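PDB 2P3E: diaminopimelate decarboxylase from Aquifex aeolicus, which probably catalyses the pyridoxal 5'-phosphate-dependent decarboxylation of meso-diaminopimelate to L-lysine, the last step of lysine biosynthesis by the diaminopimelate pathway. Local coordinates for residues B[326-331]-B[368-374]. Residues are numbered along the deposited sequence; the frame is centred on the assembly and turned at random.
Sequences HHIIPV and YLAVLSA
Ile329 and Ala370 form the hydrogen-bonded pair at the middle of a short antiparallel beta ladder in the C-terminal beta domain, which in this family of decarboxylases accompanies the pyridoxal-binding TIM barrel. Ala370 N reaches Ile329 O at 2.7 Å, and Ile329 N returns a bond to Ala370 O at 3.0 Å. Leu372 N to His327 O and Val331 N to Tyr368 O extend the ladder at its two ends. Pro330, lacking an N-H, occupies a non-hydrogen-bonded position opposite Leu369. The other edge of strand 368-371 pairs with strand 289-301.

Apolar contacts differ between the faces. Ile328 and Val371 lie side by side on one, with CG1 of Ile328 4.1 Å from CG2 of Val371. On the other, Ile329 CG1 sits between its backbone N and carbonyl carbon (chi1 62°), against Ala370 CB, and its CD1 extends to Leu372 CD2; Leu4 of helix 3-7 also packs on Ile329. Leu372 CD1 meets the edge of the His327 ring.

Beyond the strands, polar contacts of side chain, backbone and water finish the interface. A water accepts from His327 N and donates to Ser373 OG, which also bonds Asn287. Next to Arg318, a probable substrate-binding residue, the buried His326 ring spends its ND1 proton on Leu372 O, 2.9 Å away and only 2° out of the ring plane.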
ATOM      1  N   HIS B 326       3.104 -16.389  -4.690  1.00 13.74           N
ATOM      2  CA  HIS B 326       2.206 -16.407  -5.840  1.00 13.59           C
ATOM      3  C   HIS B 326       2.904 -17.171  -6.974  1.00 13.57           C
ATOM      4  O   HIS B 326       4.058 -16.892  -7.291  1.00 13.37           O
ATOM      5  CB  HIS B 326       1.886 -14.980  -6.311  1.00 13.04           C
ATOM      6  CG  HIS B 326       0.956 -14.244  -5.395  1.00 13.27           C
ATOM      7  ND1 HIS B 326      -0.387 -14.092  -5.664  1.00 13.09           N
ATOM      8  CD2 HIS B 326       1.177 -13.629  -4.204  1.00 13.78           C
ATOM      9  CE1 HIS B 326      -0.961 -13.426  -4.671  1.00 14.01           C
ATOM     10  NE2 HIS B 326      -0.034 -13.130  -3.778  1.00 14.10           N
ATOM     11  N   HIS B 327       2.193 -18.123  -7.559  1.00 13.59           N
ATOM     12  CA  HIS B 327       2.698 -18.874  -8.703  1.00 14.27           C
ATOM     13  C   HIS B 327       2.810 -17.943  -9.912  1.00 14.55           C
ATOM     14  O   HIS B 327       1.899 -17.150 -10.189  1.00 13.18           O
ATOM     15  CB  HIS B 327       1.803 -20.077  -8.994  1.00 14.46           C
ATOM     16  CG  HIS B 327       2.472 -21.157  -9.803  1.00 16.34           C
ATOM     17  ND1 HIS B 327       3.620 -21.793  -9.389  1.00 18.41           N
ATOM     18  CD2 HIS B 327       2.137 -21.721 -10.989  1.00 18.78           C
ATOM     19  CE1 HIS B 327       3.979 -22.691 -10.295  1.00 19.09           C
ATOM     20  NE2 HIS B 327       3.087 -22.678 -11.270  1.00 19.72           N
ATOM     21  N   ILE B 328       3.958 -18.008 -10.592  1.00 14.48           N
ATOM     22  CA  ILE B 328       4.222 -17.155 -11.761  1.00 14.88           C
ATOM     23  C   ILE B 328       4.608 -18.035 -12.964  1.00 15.52           C
ATOM     24  O   ILE B 328       5.536 -18.844 -12.866  1.00 15.35           O
ATOM     25  CB  ILE B 328       5.324 -16.092 -11.490  1.00 14.76           C
ATOM     26  CG1 ILE B 328       4.935 -15.224 -10.264  1.00 14.61           C
ATOM     27  CG2 ILE B 328       5.555 -15.228 -12.734  1.00 15.12           C
ATOM     28  CD1 ILE B 328       5.937 -14.140  -9.899  1.00 13.54           C
ATOM     29  N   ILE B 329       3.888 -17.852 -14.070  1.00 15.27           N
ATOM     30  CA  ILE B 329       4.051 -18.664 -15.268  1.00 16.55           C
ATOM     31  C   ILE B 329       4.170 -17.769 -16.497  1.00 16.83           C
ATOM     32  O   ILE B 329       3.628 -16.646 -16.507  1.00 16.65           O
ATOM     33  CB  ILE B 329       2.866 -19.658 -15.455  1.00 15.85           C
ATOM     34  CG1 ILE B 329       1.534 -18.897 -15.627  1.00 16.20           C
ATOM     35  CG2 ILE B 329       2.828 -20.633 -14.277  1.00 18.10           C
ATOM     36  CD1 ILE B 329       0.290 -19.773 -15.876  1.00 16.28           C
ATOM     37  N   PRO B 330       4.860 -18.263 -17.547  1.00 17.66           N
ATOM     38  CA  PRO B 330       4.903 -17.494 -18.789  1.00 17.62           C
ATOM     39  C   PRO B 330       3.571 -17.551 -19.549  1.00 18.51           C
ATOM     40  O   PRO B 330       2.844 -18.564 -19.506  1.00 18.71           O
ATOM     41  CB  PRO B 330       6.052 -18.152 -19.566  1.00 17.97           C
ATOM     42  CG  PRO B 330       6.020 -19.607 -19.115  1.00 17.44           C
ATOM     43  CD  PRO B 330       5.614 -19.537 -17.655  1.00 18.01           C
ATOM     44  N   VAL B 331       3.213 -16.441 -20.178  1.00 18.63           N
ATOM     45  CA  VAL B 331       2.030 -16.396 -21.030  1.00 19.97           C
ATOM     46  C   VAL B 331       2.292 -17.233 -22.312  1.00 22.16           C
ATOM     47  O   VAL B 331       1.364 -17.819 -22.869  1.00 21.95           O
ATOM     48  CB  VAL B 331       1.638 -14.915 -21.349  1.00 19.69           C
ATOM     49  CG1 VAL B 331       0.629 -14.801 -22.514  1.00 19.40           C
ATOM     50  CG2 VAL B 331       1.104 -14.212 -20.078  1.00 17.45           C
ATOM     51  N   TYR B 368       5.354 -11.592 -21.711  1.00 17.75           N
ATOM     52  CA  TYR B 368       4.455 -11.409 -20.567  1.00 17.50           C
ATOM     53  C   TYR B 368       4.488 -12.590 -19.595  1.00 17.07           C
ATOM     54  O   TYR B 368       4.653 -13.748 -20.019  1.00 16.83           O
ATOM     55  CB  TYR B 368       3.015 -11.197 -21.048  1.00 17.70           C
ATOM     56  CG  TYR B 368       2.869 -10.089 -22.057  1.00 17.86           C
ATOM     57  CD1 TYR B 368       2.866  -8.750 -21.655  1.00 16.95           C
ATOM     58  CD2 TYR B 368       2.740 -10.380 -23.429  1.00 17.28           C
ATOM     59  CE1 TYR B 368       2.731  -7.717 -22.605  1.00 18.67           C
ATOM     60  CE2 TYR B 368       2.613  -9.357 -24.381  1.00 16.98           C
ATOM     61  CZ  TYR B 368       2.607  -8.043 -23.962  1.00 17.70           C
ATOM     62  OH  TYR B 368       2.459  -7.027 -24.880  1.00 19.16           O
ATOM     63  N   LEU B 369       4.322 -12.287 -18.299  1.00 15.81           N
ATOM     64  CA  LEU B 369       4.172 -13.311 -17.257  1.00 15.27           C
ATOM     65  C   LEU B 369       2.781 -13.187 -16.609  1.00 15.57           C
ATOM     66  O   LEU B 369       2.208 -12.092 -16.577  1.00 15.12           O
ATOM     67  CB  LEU B 369       5.249 -13.131 -16.171  1.00 15.12           C
ATOM     68  CG  LEU B 369       6.731 -13.125 -16.607  1.00 16.12           C
ATOM     69  CD1 LEU B 369       7.675 -12.893 -15.418  1.00 14.25           C
ATOM     70  CD2 LEU B 369       7.031 -14.450 -17.288  1.00 15.80           C
ATOM     71  N   ALA B 370       2.242 -14.312 -16.135  1.00 14.64           N
ATOM     72  CA  ALA B 370       1.010 -14.354 -15.362  1.00 14.89           C
ATOM     73  C   ALA B 370       1.295 -14.691 -13.902  1.00 14.66           C
ATOM     74  O   ALA B 370       1.882 -15.734 -13.598  1.00 14.10           O
ATOM     75  CB  ALA B 370       0.021 -15.365 -15.961  1.00 15.22           C
ATOM     76  N   VAL B 371       0.887 -13.787 -13.013  1.00 13.32           N
ATOM     77  CA  VAL B 371       0.992 -13.980 -11.567  1.00 13.00           C
ATOM     78  C   VAL B 371      -0.373 -14.480 -11.083  1.00 12.96           C
ATOM     79  O   VAL B 371      -1.383 -13.770 -11.195  1.00 12.47           O
ATOM     80  CB  VAL B 371       1.388 -12.659 -10.817  1.00 12.45           C
ATOM     81  CG1 VAL B 371       1.562 -12.904  -9.309  1.00 12.74           C
ATOM     82  CG2 VAL B 371       2.675 -12.042 -11.425  1.00 13.01           C
ATOM     83  N   LEU B 372      -0.411 -15.709 -10.561  1.00 12.36           N
ATOM     84  CA  LEU B 372      -1.707 -16.326 -10.235  1.00 13.01           C
ATOM     85  C   LEU B 372      -2.197 -15.902  -8.855  1.00 12.61           C
ATOM     86  O   LEU B 372      -1.433 -15.312  -8.085  1.00 12.06           O
ATOM     87  CB  LEU B 372      -1.627 -17.860 -10.326  1.00 13.64           C
ATOM     88  CG  LEU B 372      -1.153 -18.467 -11.655  1.00 13.19           C
ATOM     89  CD1 LEU B 372      -1.299 -19.990 -11.583  1.00 15.01           C
ATOM     90  CD2 LEU B 372      -1.905 -17.884 -12.863  1.00 13.50           C
ATOM     91  N   SER B 373      -3.477 -16.184  -8.566  1.00 12.65           N
ATOM     92  CA  SER B 373      -4.026 -16.051  -7.208  1.00 12.58           C
ATOM     93  C   SER B 373      -4.001 -14.597  -6.735  1.00 12.17           C
ATOM     94  O   SER B 373      -3.791 -14.307  -5.558  1.00 11.25           O
ATOM     95  CB  SER B 373      -3.239 -16.942  -6.219  1.00 12.99           C
ATOM     96  OG  SER B 373      -2.914 -18.208  -6.789  1.00 15.12           O
ATOM     97  N   ALA B 374      -4.274 -13.688  -7.669  1.00 12.52           N
ATOM     98  CA  ALA B 374      -4.122 -12.260  -7.408  1.00 12.07           C
ATOM     99  C   ALA B 374      -5.441 -11.490  -7.303  1.00 11.50           C
ATOM    100  O   ALA B 374      -5.432 -10.255  -7.257  1.00 11.09           O
ATOM    101  CB  ALA B 374      -3.195 -11.633  -8.444  1.00 11.75           C
TER
HETATM  102  O   HOH W   1      -0.321 -18.738  -6.454  1.00 12.77           O